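Local coordinates for guanine deaminase (Escherichia coli, PDB 6OHB), which catalyses the zinc-dependent hydrolytic deamination of guanine to xanthine and ammonia, a step of purine degradation, at residues D80-Y85 with V273-V278; M170-P175 with S250-H255; F210-S215 with I245-S250; V234-C239 with D260-Y265. All coordinates share one frame; numbering follows the deposited sequence.

Contact 1 (D80-Y85 with V273-V278); sequences DTHIHY and VFAHCV. With ZN (zinc ion), chain E.
One face of the H82 imidazole is covered by the methyl of A275, whose CB stands 3.5 Å from the ring centroid and almost exactly on the ring normal, a CH-pi contact. The H276 ring approaches obliquely instead, its plane turned 74° from that of H82, with H276 NE2 4.2 Å from H82 NE2. Around the rim of H82 the polar work is done by its two nitrogens: NE2 binds the zinc ion at 2.0 Å, and ND1 is hydrogen-bonded to H235, a second-shell residue; together with the zinc bond this probably fixes the ring's rotation. CG of H82 lies anti to the backbone N (chi1 179°), which carries the imidazole off the strand toward the metal, with one face against A275. Alanine suits that place because a lone methyl can sit over the ring centre without the bulk of a longer side chain. H84 reaches the same ion through its own NE2 at 1.9 Å, and H237 and D327 complete the protein ligands. H276 NE2 stays 3.9 Å from the zinc, beyond bonding distance, while its ND1 is hydrogen-bonded to N302. Farther back, V273 CG1 makes a loose approach, at 4.1 Å, to the carbonyl O of T81 in strand 73-84. This is the mononuclear metal centre of the amidohydrolase superfamily, its HxH pair set at the C-terminal end of a TIM-barrel strand.

Contact 2 (M170-P175 with S250-H255); sequences MDRNAP and SLYPDH
R172 stretches toward the end of helix 242-251 and lays its guanidinium against L251 and Y252. Its CG sits between the backbone N and the carbonyl carbon (chi1 75°), and from there the chain runs fully extended, which brings NH2 to L251 CB and the Y252 ring. L251 comes from the opposite direction: its CD2 lies over one guanidinium face, toward the rim, while its CB is 3.7 Å from R172 NH2. Y252 meets the guanidinium at an edge, with CE2 3.3 Å from R172 NH2 and the two planes 50° apart. The tyrosine hydroxyl is instead hydrogen-bonded to the carbonyl of S214. Beside the arginine, N173 brings its ND2 to 3.6 Å from L251 CD1. Both polar groups are held by one acceptor, since R172 NE and N173 ND2 each donate to the carbonyl O of P212. Cutting L251 back to an alanine would remove both end methyls and is likely to uncover the guanidinium face, and N173 ND2 would lose its apolar neighbour. Arginine suits the site by combining a flat face for leucine with an N-H for the neighbouring loop; cohesion across the contact is van der Waals packing.

Contact 3 (F210-S215 with I245-S250); sequences FAPTSS and IAWVKS
P212 packs its ring into the angle between W247 and V248, neighbours on helix 242-251, and the contact is apolar throughout. The CH-pi part belongs to the tryptophan. P212 CB lies over one face of the indole, 3.6 Å from the centroid of the six-membered ring and 14° off its normal, with CG of the proline trailing toward CE3. W247 holds CG anti to its backbone N (chi1 -164°), which swings the indole from the helix across the proline. Proline is well matched to this aromatic surface: its ring is rigid and presents a compact CH surface.

The aliphatic part is carried by one branch of V248. Its CG2 is 3.5 Å from P212 CD and also reaches A211, whose CB is 4.4 Å away. Valine suits the place because its short, stiff side chain sets CG2 close to the helix backbone, where both P212 and A211 reach it. Y258 of helix 258-264 packs against both P212 and V248, extending the apolar cluster.

Exchanging W247 for an alanine would probably uncover P212 CB and open a gap between loop and helix on the side of N173, which the indole also touches.

Polar bonding lies outside this interface: S215 OG caps the start of helix 216-228 through the backbone N of Q218. With no hydrogen bond crossing between 210-215 and 245-250, shape and dispersion forces hold the loop to the helix, just beyond F210, a residue probably involved in substrate binding.

Contact 4 (V234-C239 with D260-Y265); sequences VHTHLC and DVYHQY. With ZN (zinc ion), chain E.
Y262 OH donates to H237 O at 2.9 Å, approaching nearly in line with the C=O bond (170°). The same hydroxyl also receives a weak bond from the backbone N of A211, so the tyrosine links the strand to the neighbouring loop. Its ring is framed by two side chains of strand 234-238. T236 CG2 lies over one face, 3.8 Å from the ring centroid and shifted toward the hydroxyl end, a CH-pi contact. L238 CD1 instead meets the ring at its edge, in plane, 3.6 Å from Y262 CE2; CG of L238 is anti to the backbone N (chi1 177°), which takes CD1 out to that edge. T236 suits a mixed site: the methyl touches the aromatic face while OG1 is hydrogen-bonded to the carbonyls of P208 and R209. Strand and helix run roughly antiparallel (150° between the short segments), with axes 10.8 Å apart, a spacing that a long tyrosine can span. Between T236 and L238, H237 points the other way and binds the zinc ion at 2.0 Å through NE2. One residue thus offers its imidazole to the metal and its carbonyl to Y262, so the buried hydroxyl probably helps position a first-shell ligand.

Overall arrangement
All four contacts lie in the amidohydrolase TIM-barrel domain, and contact 1 closes a long loop of chain within which both segments of each of the other three contacts lie. Contacts 1 and 4 share the zinc ion, and their strands 272-274 and 233-238 are neighbours in the barrel; their centres are about 13 Å apart. Contacts 2 and 3, with centres about 4 Å apart, both use helix 242-251 and share S250, contact 3 being nested within contact 2. Along the chain each of them alternates with contact 4, because helices 242-251 and 258-264 follow strand 233-238. Packing therefore runs outward from the buried metal centre, through helix 258-264, to the peripheral loops.

Contact 1 (D80-Y85 with V273-V278)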
loop_
_atom_site.group_PDB
_atom_site.type_symbol
_atom_site.label_atom_id
_atom_site.label_comp_id
_atom_site.label_asym_id
_atom_site.label_seq_id
_atom_site.Cartn_x
_atom_site.Cartn_y
_atom_site.Cartn_z
ATOM N N ASP A 80 -12.833 3.851 -12.339
ATOM C CA ASP A 80 -11.456 4.339 -12.349
ATOM C C ASP A 80 -11.373 5.530 -13.299
ATOM O O ASP A 80 -11.430 5.357 -14.521
ATOM C CB ASP A 80 -10.516 3.218 -12.792
ATOM C CG ASP A 80 -9.057 3.508 -12.482
ATOM O OD1 ASP A 80 -8.671 4.697 -12.403
ATOM O OD2 ASP A 80 -8.295 2.530 -12.326
ATOM N N THR A 81 -11.189 6.731 -12.750
ATOM C CA THR A 81 -11.355 7.943 -13.548
ATOM C C THR A 81 -10.076 8.456 -14.213
ATOM O O THR A 81 -10.139 9.485 -14.895
ATOM C CB THR A 81 -11.959 9.065 -12.695
ATOM O OG1 THR A 81 -11.089 9.373 -11.598
ATOM C CG2 THR A 81 -13.337 8.661 -12.169
ATOM N N HIS A 82 -8.938 7.774 -14.070
ATOM C CA HIS A 82 -7.736 8.144 -14.827
ATOM C C HIS A 82 -6.766 6.970 -14.802
ATOM O O HIS A 82 -6.236 6.627 -13.741
ATOM C CB HIS A 82 -7.079 9.407 -14.267
ATOM C CG HIS A 82 -5.831 9.814 -14.992
ATOM N ND1 HIS A 82 -5.844 10.350 -16.261
ATOM C CD2 HIS A 82 -4.528 9.752 -14.625
ATOM C CE1 HIS A 82 -4.606 10.608 -16.643
ATOM N NE2 HIS A 82 -3.788 10.256 -15.668
ATOM N N ILE A 83 -6.532 6.368 -15.963
ATOM C CA ILE A 83 -5.610 5.246 -16.079
ATOM C C ILE A 83 -5.036 5.256 -17.491
ATOM O O ILE A 83 -5.728 5.604 -18.452
ATOM C CB ILE A 83 -6.313 3.916 -15.721
ATOM C CG1 ILE A 83 -5.337 2.740 -15.798
ATOM C CG2 ILE A 83 -7.552 3.692 -16.589
ATOM C CD1 ILE A 83 -5.900 1.445 -15.240
ATOM N N HIS A 84 -3.754 4.912 -17.607
ATOM C CA HIS A 84 -3.036 4.898 -18.881
ATOM C C HIS A 84 -2.934 3.446 -19.366
ATOM O O HIS A 84 -2.264 2.622 -18.735
ATOM C CB HIS A 84 -1.650 5.541 -18.736
ATOM C CG HIS A 84 -1.657 7.006 -18.381
ATOM N ND1 HIS A 84 -1.361 7.997 -19.296
ATOM C CD2 HIS A 84 -1.845 7.641 -17.200
ATOM C CE1 HIS A 84 -1.406 9.177 -18.703
ATOM N NE2 HIS A 84 -1.706 8.989 -17.435
ATOM N N TYR A 85 -3.622 3.129 -20.471
ATOM C CA TYR A 85 -3.563 1.785 -21.052
ATOM C C TYR A 85 -2.156 1.322 -21.437
ATOM O O TYR A 85 -1.784 0.192 -21.071
ATOM C CB TYR A 85 -4.540 1.722 -22.238
ATOM C CG TYR A 85 -4.121 0.898 -23.446
ATOM C CD1 TYR A 85 -3.926 -0.480 -23.355
ATOM C CD2 TYR A 85 -3.958 1.499 -24.692
ATOM C CE1 TYR A 85 -3.555 -1.226 -24.461
ATOM C CE2 TYR A 85 -3.591 0.757 -25.807
ATOM C CZ TYR A 85 -3.391 -0.602 -25.686
ATOM O OH TYR A 85 -3.023 -1.338 -26.794
ATOM N N VAL A 273 -12.538 16.082 -17.514
ATOM C CA VAL A 273 -11.894 15.494 -16.346
ATOM C C VAL A 273 -10.413 15.845 -16.373
ATOM O O VAL A 273 -9.704 15.543 -17.347
ATOM C CB VAL A 273 -12.089 13.968 -16.282
ATOM C CG1 VAL A 273 -11.419 13.403 -15.033
ATOM C CG2 VAL A 273 -13.571 13.621 -16.293
ATOM N N PHE A 274 -9.949 16.441 -15.280
ATOM C CA PHE A 274 -8.577 16.901 -15.135
ATOM C C PHE A 274 -7.904 16.059 -14.060
ATOM O O PHE A 274 -8.330 16.064 -12.898
ATOM C CB PHE A 274 -8.542 18.390 -14.787
ATOM C CG PHE A 274 -9.191 19.260 -15.828
ATOM C CD1 PHE A 274 -8.496 19.635 -16.966
ATOM C CD2 PHE A 274 -10.505 19.685 -15.681
ATOM C CE1 PHE A 274 -9.088 20.423 -17.936
ATOM C CE2 PHE A 274 -11.107 20.472 -16.646
ATOM C CZ PHE A 274 -10.397 20.843 -17.776
ATOM N N ALA A 275 -6.864 15.340 -14.456
ATOM C CA ALA A 275 -6.142 14.454 -13.559
ATOM C C ALA A 275 -5.187 15.237 -12.670
ATOM O O ALA A 275 -4.563 16.211 -13.109
ATOM C CB ALA A 275 -5.367 13.409 -14.360
ATOM N N HIS A 276 -5.128 14.816 -11.399
ATOM C CA HIS A 276 -4.171 15.221 -10.369
ATOM C C HIS A 276 -4.633 16.468 -9.627
ATOM O O HIS A 276 -5.141 16.354 -8.507
ATOM C CB HIS A 276 -2.770 15.398 -10.958
ATOM C CG HIS A 276 -2.242 14.158 -11.611
ATOM N ND1 HIS A 276 -1.984 13.001 -10.907
ATOM C CD2 HIS A 276 -1.939 13.889 -12.903
ATOM C CE1 HIS A 276 -1.539 12.074 -11.737
ATOM N NE2 HIS A 276 -1.502 12.586 -12.955
ATOM N N CYS A 277 -4.475 17.652 -10.226
ATOM C CA CYS A 277 -4.965 18.896 -9.622
ATOM C C CYS A 277 -4.414 19.083 -8.211
ATOM O O CYS A 277 -5.148 19.419 -7.277
ATOM C CB CYS A 277 -6.494 18.935 -9.607
ATOM S SG CYS A 277 -7.235 18.949 -11.248
ATOM N N VAL A 278 -3.109 18.853 -8.058
ATOM C CA VAL A 278 -2.488 18.883 -6.738
ATOM C C VAL A 278 -2.171 20.310 -6.295
ATOM O O VAL A 278 -2.270 20.628 -5.104
ATOM C CB VAL A 278 -1.219 18.007 -6.749
ATOM C CG1 VAL A 278 -0.540 18.007 -5.390
ATOM C CG2 VAL A 278 -1.562 16.590 -7.196
HETATM ZN ZN ZN E . -1.799 10.134 -15.921
#

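Contact 2 (M170-P175 with S250-H255)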
loop_
_atom_site.group_PDB
_atom_site.type_symbol
_atom_site.label_atom_id
_atom_site.label_comp_id
_atom_site.label_asym_id
_atom_site.label_seq_id
_atom_site.Cartn_x
_atom_site.Cartn_y
_atom_site.Cartn_z
ATOM N N MET A 170 -0.621 14.975 -28.990
ATOM C CA MET A 170 0.636 15.595 -28.565
ATOM C C MET A 170 1.521 15.816 -29.785
ATOM O O MET A 170 1.911 14.850 -30.449
ATOM C CB MET A 170 1.346 14.731 -27.518
ATOM C CG MET A 170 1.386 13.246 -27.844
ATOM S SD MET A 170 2.270 12.272 -26.607
ATOM C CE MET A 170 3.663 13.340 -26.279
ATOM N N ASP A 171 1.850 17.079 -30.078
ATOM C CA ASP A 171 2.612 17.406 -31.281
ATOM C C ASP A 171 3.937 18.115 -31.009
ATOM O O ASP A 171 4.610 18.516 -31.966
ATOM C CB ASP A 171 1.759 18.244 -32.246
ATOM C CG ASP A 171 1.445 19.632 -31.713
ATOM O OD1 ASP A 171 1.586 19.862 -30.493
ATOM O OD2 ASP A 171 1.045 20.497 -32.523
ATOM N N ARG A 172 4.337 18.283 -29.749
ATOM C CA ARG A 172 5.597 18.956 -29.461
ATOM C C ARG A 172 6.152 18.483 -28.122
ATOM O O ARG A 172 5.450 17.861 -27.320
ATOM C CB ARG A 172 5.429 20.481 -29.466
ATOM C CG ARG A 172 4.725 21.037 -28.244
ATOM C CD ARG A 172 4.566 22.543 -28.348
ATOM N NE ARG A 172 3.843 23.096 -27.208
ATOM C CZ ARG A 172 3.543 24.385 -27.065
ATOM N NH1 ARG A 172 3.904 25.261 -27.993
ATOM N NH2 ARG A 172 2.881 24.798 -25.993
ATOM N N ASN A 173 7.442 18.771 -27.910
ATOM C CA ASN A 173 8.125 18.554 -26.629
ATOM C C ASN A 173 8.122 17.083 -26.220
ATOM O O ASN A 173 7.903 16.742 -25.055
ATOM C CB ASN A 173 7.521 19.425 -25.526
ATOM C CG ASN A 173 7.871 20.887 -25.685
ATOM O OD1 ASN A 173 8.967 21.225 -26.136
ATOM N ND2 ASN A 173 6.944 21.764 -25.322
ATOM N N ALA A 174 8.400 16.206 -27.175
ATOM C CA ALA A 174 8.497 14.779 -26.911
ATOM C C ALA A 174 9.220 14.133 -28.081
ATOM O O ALA A 174 9.275 14.716 -29.170
ATOM C CB ALA A 174 7.106 14.151 -26.718
ATOM N N PRO A 175 9.807 12.950 -27.883
ATOM C CA PRO A 175 10.527 12.293 -28.980
ATOM C C PRO A 175 9.660 12.160 -30.224
ATOM O O PRO A 175 8.435 12.039 -30.145
ATOM C CB PRO A 175 10.890 10.924 -28.395
ATOM C CG PRO A 175 10.996 11.169 -26.937
ATOM C CD PRO A 175 9.964 12.220 -26.611
ATOM N N SER A 250 5.580 29.048 -18.940
ATOM C CA SER A 250 6.455 29.517 -20.026
ATOM C C SER A 250 5.808 29.329 -21.398
ATOM O O SER A 250 5.953 30.175 -22.294
ATOM C CB SER A 250 7.835 28.800 -20.029
ATOM O OG SER A 250 8.819 29.129 -19.039
ATOM N N LEU A 251 5.109 28.235 -21.597
ATOM C CA LEU A 251 4.715 27.987 -22.967
ATOM C C LEU A 251 3.466 28.756 -23.372
ATOM O O LEU A 251 3.257 28.993 -24.572
ATOM C CB LEU A 251 4.532 26.487 -23.185
ATOM C CG LEU A 251 5.885 25.770 -23.302
ATOM C CD1 LEU A 251 5.697 24.288 -23.075
ATOM C CD2 LEU A 251 6.531 26.018 -24.654
ATOM N N TYR A 252 2.674 29.212 -22.405
ATOM C CA TYR A 252 1.487 30.023 -22.658
ATOM C C TYR A 252 1.517 31.245 -21.744
ATOM O O TYR A 252 0.752 31.332 -20.774
ATOM C CB TYR A 252 0.233 29.182 -22.437
ATOM C CG TYR A 252 0.053 28.103 -23.484
ATOM C CD1 TYR A 252 -0.507 28.399 -24.718
ATOM C CD2 TYR A 252 0.443 26.789 -23.239
ATOM C CE1 TYR A 252 -0.679 27.425 -25.678
ATOM C CE2 TYR A 252 0.274 25.803 -24.199
ATOM C CZ TYR A 252 -0.287 26.129 -25.416
ATOM O OH TYR A 252 -0.456 25.153 -26.373
ATOM N N PRO A 253 2.404 32.209 -22.018
ATOM C CA PRO A 253 2.547 33.351 -21.098
ATOM C C PRO A 253 1.346 34.285 -21.088
ATOM O O PRO A 253 1.193 35.055 -20.131
ATOM C CB PRO A 253 3.805 34.063 -21.613
ATOM C CG PRO A 253 3.869 33.703 -23.061
ATOM C CD PRO A 253 3.311 32.310 -23.177
ATOM N N ASP A 254 0.488 34.245 -22.107
ATOM C CA ASP A 254 -0.641 35.163 -22.196
ATOM C C ASP A 254 -1.916 34.624 -21.560
ATOM O O ASP A 254 -2.944 35.306 -21.607
ATOM C CB ASP A 254 -0.915 35.523 -23.658
ATOM C CG ASP A 254 0.194 36.357 -24.267
ATOM O OD1 ASP A 254 0.769 37.200 -23.543
ATOM O OD2 ASP A 254 0.486 36.177 -25.469
ATOM N N HIS A 255 -1.880 33.437 -20.963
ATOM C CA HIS A 255 -3.025 32.890 -20.252
ATOM C C HIS A 255 -2.811 33.043 -18.748
ATOM O O HIS A 255 -1.675 33.122 -18.272
ATOM C CB HIS A 255 -3.240 31.418 -20.613
ATOM C CG HIS A 255 -3.634 31.195 -22.042
ATOM N ND1 HIS A 255 -2.709 31.064 -23.057
ATOM C CD2 HIS A 255 -4.851 31.066 -22.625
ATOM C CE1 HIS A 255 -3.338 30.871 -24.203
ATOM N NE2 HIS A 255 -4.638 30.866 -23.968
#

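Contact 3 (F210-S215 with I245-S250)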
loop_
_atom_site.group_PDB
_atom_site.type_symbol
_atom_site.label_atom_id
_atom_site.label_comp_id
_atom_site.label_asym_id
_atom_site.label_seq_id
_atom_site.Cartn_x
_atom_site.Cartn_y
_atom_site.Cartn_z
ATOM N N PHE A 210 -1.166 16.874 -22.081
ATOM C CA PHE A 210 -1.282 18.099 -21.301
ATOM C C PHE A 210 -0.835 19.261 -22.184
ATOM O O PHE A 210 -0.417 19.071 -23.331
ATOM C CB PHE A 210 -0.482 18.034 -19.991
ATOM C CG PHE A 210 0.945 17.558 -20.149
ATOM C CD1 PHE A 210 1.436 16.535 -19.356
ATOM C CD2 PHE A 210 1.790 18.133 -21.076
ATOM C CE1 PHE A 210 2.740 16.098 -19.489
ATOM C CE2 PHE A 210 3.095 17.701 -21.211
ATOM C CZ PHE A 210 3.569 16.682 -20.420
ATOM N N ALA A 211 -0.936 20.470 -21.639
ATOM C CA ALA A 211 -0.614 21.661 -22.421
ATOM C C ALA A 211 0.841 21.721 -22.882
ATOM O O ALA A 211 1.071 22.146 -24.029
ATOM C CB ALA A 211 -0.988 22.917 -21.620
ATOM N N PRO A 212 1.848 21.335 -22.082
ATOM C CA PRO A 212 3.231 21.385 -22.591
ATOM C C PRO A 212 3.448 20.678 -23.918
ATOM O O PRO A 212 4.211 21.181 -24.751
ATOM C CB PRO A 212 4.029 20.717 -21.466
ATOM C CG PRO A 212 3.292 21.087 -20.237
ATOM C CD PRO A 212 1.826 21.148 -20.617
ATOM N N THR A 213 2.792 19.545 -24.159
ATOM C CA THR A 213 3.055 18.767 -25.360
ATOM C C THR A 213 2.045 19.040 -26.467
ATOM O O THR A 213 1.971 18.273 -27.431
ATOM C CB THR A 213 3.085 17.269 -25.042
ATOM O OG1 THR A 213 1.968 16.921 -24.211
ATOM C CG2 THR A 213 4.387 16.885 -24.348
ATOM N N SER A 214 1.292 20.130 -26.376
ATOM C CA SER A 214 0.367 20.490 -27.440
ATOM C C SER A 214 0.586 21.938 -27.847
ATOM O O SER A 214 0.529 22.841 -27.006
ATOM C CB SER A 214 -1.084 20.274 -26.989
ATOM O OG SER A 214 -1.376 18.886 -26.899
ATOM N N SER A 215 0.806 22.148 -29.140
ATOM C CA SER A 215 0.943 23.482 -29.697
ATOM C C SER A 215 -0.390 24.225 -29.615
ATOM O O SER A 215 -1.443 23.613 -29.411
ATOM C CB SER A 215 1.406 23.390 -31.148
ATOM O OG SER A 215 0.404 22.792 -31.951
ATOM N N ILE A 245 3.764 23.161 -13.802
ATOM C CA ILE A 245 3.029 24.424 -13.809
ATOM C C ILE A 245 3.904 25.554 -14.342
ATOM O O ILE A 245 3.449 26.395 -15.131
ATOM C CB ILE A 245 2.499 24.735 -12.397
ATOM C CG1 ILE A 245 1.472 23.686 -11.967
ATOM C CG2 ILE A 245 1.898 26.132 -12.336
ATOM C CD1 ILE A 245 1.016 23.839 -10.540
ATOM N N ALA A 246 5.173 25.599 -13.915
ATOM C CA ALA A 246 6.089 26.623 -14.417
ATOM C C ALA A 246 6.351 26.453 -15.912
ATOM O O ALA A 246 6.451 27.440 -16.653
ATOM C CB ALA A 246 7.400 26.582 -13.630
ATOM N N TRP A 247 6.471 25.207 -16.371
ATOM C CA TRP A 247 6.622 24.945 -17.799
ATOM C C TRP A 247 5.424 25.472 -18.582
ATOM O O TRP A 247 5.582 26.054 -19.665
ATOM C CB TRP A 247 6.804 23.444 -18.021
ATOM C CG TRP A 247 7.347 23.061 -19.366
ATOM C CD1 TRP A 247 7.902 23.891 -20.296
ATOM C CD2 TRP A 247 7.396 21.742 -19.925
ATOM N NE1 TRP A 247 8.289 23.170 -21.402
ATOM C CE2 TRP A 247 7.988 21.848 -21.198
ATOM C CE3 TRP A 247 6.994 20.479 -19.472
ATOM C CZ2 TRP A 247 8.188 20.743 -22.026
ATOM C CZ3 TRP A 247 7.193 19.383 -20.294
ATOM C CH2 TRP A 247 7.784 19.521 -21.557
ATOM N N VAL A 248 4.215 25.267 -18.052
ATOM C CA VAL A 248 3.013 25.757 -18.722
ATOM C C VAL A 248 3.017 27.275 -18.749
ATOM O O VAL A 248 2.722 27.898 -19.776
ATOM C CB VAL A 248 1.748 25.205 -18.040
ATOM C CG1 VAL A 248 0.502 25.873 -18.608
ATOM C CG2 VAL A 248 1.685 23.705 -18.215
ATOM N N LYS A 249 3.353 27.894 -17.622
ATOM C CA LYS A 249 3.479 29.343 -17.628
ATOM C C LYS A 249 4.521 29.815 -18.657
ATOM O O LYS A 249 4.397 30.921 -19.184
ATOM C CB LYS A 249 3.786 29.854 -16.216
ATOM N N SER A 250 5.580 29.048 -18.940
ATOM C CA SER A 250 6.455 29.517 -20.026
ATOM C C SER A 250 5.808 29.329 -21.398
ATOM O O SER A 250 5.953 30.175 -22.294
ATOM C CB SER A 250 7.835 28.800 -20.029
ATOM O OG SER A 250 8.819 29.129 -19.039
#

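Contact 4 (V234-C239 with D260-Y265)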
loop_
_atom_site.group_PDB
_atom_site.type_symbol
_atom_site.label_atom_id
_atom_site.label_comp_id
_atom_site.label_asym_id
_atom_site.label_seq_id
_atom_site.Cartn_x
_atom_site.Cartn_y
_atom_site.Cartn_z
ATOM N N VAL A 234 -13.788 15.111 -22.388
ATOM C CA VAL A 234 -12.481 15.753 -22.434
ATOM C C VAL A 234 -11.680 15.211 -21.260
ATOM O O VAL A 234 -12.208 15.085 -20.152
ATOM C CB VAL A 234 -12.591 17.291 -22.364
ATOM C CG1 VAL A 234 -11.213 17.923 -22.275
ATOM C CG2 VAL A 234 -13.371 17.827 -23.562
ATOM N N HIS A 235 -10.412 14.890 -21.496
ATOM C CA HIS A 235 -9.612 14.213 -20.481
ATOM C C HIS A 235 -8.169 14.677 -20.599
ATOM O O HIS A 235 -7.539 14.450 -21.636
ATOM C CB HIS A 235 -9.712 12.697 -20.665
ATOM C CG HIS A 235 -9.039 11.909 -19.589
ATOM N ND1 HIS A 235 -8.631 10.604 -19.767
ATOM C CD2 HIS A 235 -8.709 12.238 -18.317
ATOM C CE1 HIS A 235 -8.083 10.163 -18.649
ATOM N NE2 HIS A 235 -8.117 11.136 -17.756
ATOM N N THR A 236 -7.631 15.297 -19.548
ATOM C CA THR A 236 -6.236 15.723 -19.620
ATOM C C THR A 236 -5.645 15.816 -18.219
ATOM O O THR A 236 -6.354 15.682 -17.225
ATOM C CB THR A 236 -6.113 17.062 -20.370
ATOM O OG1 THR A 236 -4.736 17.327 -20.657
ATOM C CG2 THR A 236 -6.696 18.205 -19.547
ATOM N N HIS A 237 -4.333 16.057 -18.150
ATOM C CA HIS A 237 -3.630 16.243 -16.883
ATOM C C HIS A 237 -3.598 17.735 -16.523
ATOM O O HIS A 237 -3.559 18.595 -17.407
ATOM C CB HIS A 237 -2.199 15.690 -16.963
ATOM C CG HIS A 237 -2.100 14.189 -17.037
ATOM N ND1 HIS A 237 -2.106 13.492 -18.228
ATOM C CD2 HIS A 237 -1.925 13.261 -16.063
ATOM C CE1 HIS A 237 -1.963 12.199 -17.983
ATOM N NE2 HIS A 237 -1.855 12.031 -16.676
ATOM N N LEU A 238 -3.618 18.047 -15.218
ATOM C CA LEU A 238 -3.648 19.449 -14.797
ATOM C C LEU A 238 -2.993 19.637 -13.434
ATOM O O LEU A 238 -3.410 19.002 -12.462
ATOM C CB LEU A 238 -5.092 19.976 -14.752
ATOM C CG LEU A 238 -5.328 21.410 -14.252
ATOM C CD1 LEU A 238 -4.802 22.416 -15.262
ATOM C CD2 LEU A 238 -6.812 21.641 -13.988
ATOM N N CYS A 239 -2.009 20.539 -13.368
ATOM C CA CYS A 239 -1.306 20.928 -12.142
ATOM C C CYS A 239 -0.967 19.732 -11.251
ATOM O O CYS A 239 -1.309 19.677 -10.069
ATOM C CB CYS A 239 -2.100 21.978 -11.361
ATOM S SG CYS A 239 -2.756 23.341 -12.343
ATOM N N ASP A 260 -6.478 27.981 -17.140
ATOM C CA ASP A 260 -7.030 28.948 -18.078
ATOM C C ASP A 260 -6.640 28.650 -19.518
ATOM O O ASP A 260 -7.363 29.052 -20.434
ATOM C CB ASP A 260 -6.602 30.366 -17.707
ATOM C CG ASP A 260 -7.323 31.419 -18.531
ATOM O OD1 ASP A 260 -8.498 31.715 -18.221
ATOM O OD2 ASP A 260 -6.714 31.947 -19.489
ATOM N N VAL A 261 -5.538 27.934 -19.742
ATOM C CA VAL A 261 -5.215 27.500 -21.100
ATOM C C VAL A 261 -6.308 26.580 -21.628
ATOM O O VAL A 261 -6.782 26.737 -22.758
ATOM C CB VAL A 261 -3.838 26.817 -21.140
ATOM C CG1 VAL A 261 -3.468 26.470 -22.578
ATOM C CG2 VAL A 261 -2.786 27.706 -20.499
ATOM N N TYR A 262 -6.729 25.609 -20.810
ATOM C CA TYR A 262 -7.800 24.709 -21.222
ATOM C C TYR A 262 -9.123 25.450 -21.331
ATOM O O TYR A 262 -9.907 25.201 -22.255
ATOM C CB TYR A 262 -7.936 23.558 -20.226
ATOM C CG TYR A 262 -6.727 22.667 -20.116
ATOM C CD1 TYR A 262 -6.138 22.112 -21.246
ATOM C CD2 TYR A 262 -6.174 22.380 -18.877
ATOM C CE1 TYR A 262 -5.025 21.294 -21.140
ATOM C CE2 TYR A 262 -5.065 21.565 -18.759
ATOM C CZ TYR A 262 -4.494 21.025 -19.890
ATOM O OH TYR A 262 -3.391 20.214 -19.764
ATOM N N HIS A 263 -9.370 26.384 -20.410
ATOM C CA HIS A 263 -10.641 27.103 -20.381
ATOM C C HIS A 263 -10.820 27.982 -21.613
ATOM O O HIS A 263 -11.912 28.023 -22.193
ATOM C CB HIS A 263 -10.736 27.936 -19.101
ATOM C CG HIS A 263 -12.024 28.684 -18.954
ATOM N ND1 HIS A 263 -13.235 28.054 -18.763
ATOM C CD2 HIS A 263 -12.290 30.012 -18.958
ATOM C CE1 HIS A 263 -14.190 28.960 -18.661
ATOM N NE2 HIS A 263 -13.643 30.157 -18.775
ATOM N N GLN A 264 -9.769 28.706 -22.020
ATOM C CA GLN A 264 -9.882 29.591 -23.177
ATOM C C GLN A 264 -10.086 28.806 -24.464
ATOM O O GLN A 264 -10.696 29.317 -25.409
ATOM C CB GLN A 264 -8.645 30.485 -23.298
ATOM C CG GLN A 264 -8.488 31.521 -22.186
ATOM C CD GLN A 264 -9.753 32.324 -21.923
ATOM O OE1 GLN A 264 -10.429 32.771 -22.852
ATOM N NE2 GLN A 264 -10.076 32.513 -20.647
ATOM N N TYR A 265 -9.579 27.575 -24.531
ATOM C CA TYR A 265 -9.838 26.694 -25.658
ATOM C C TYR A 265 -11.118 25.879 -25.478
ATOM O O TYR A 265 -11.279 24.842 -26.134
ATOM C CB TYR A 265 -8.642 25.767 -25.891
ATOM C CG TYR A 265 -7.456 26.450 -26.538
ATOM C CD1 TYR A 265 -7.493 26.837 -27.873
ATOM C CD2 TYR A 265 -6.302 26.711 -25.812
ATOM C CE1 TYR A 265 -6.413 27.465 -28.466
ATOM C CE2 TYR A 265 -5.215 27.341 -26.396
ATOM C CZ TYR A 265 -5.276 27.715 -27.722
ATOM O OH TYR A 265 -4.193 28.339 -28.302
HETATM ZN ZN ZN E . -1.799 10.134 -15.921
#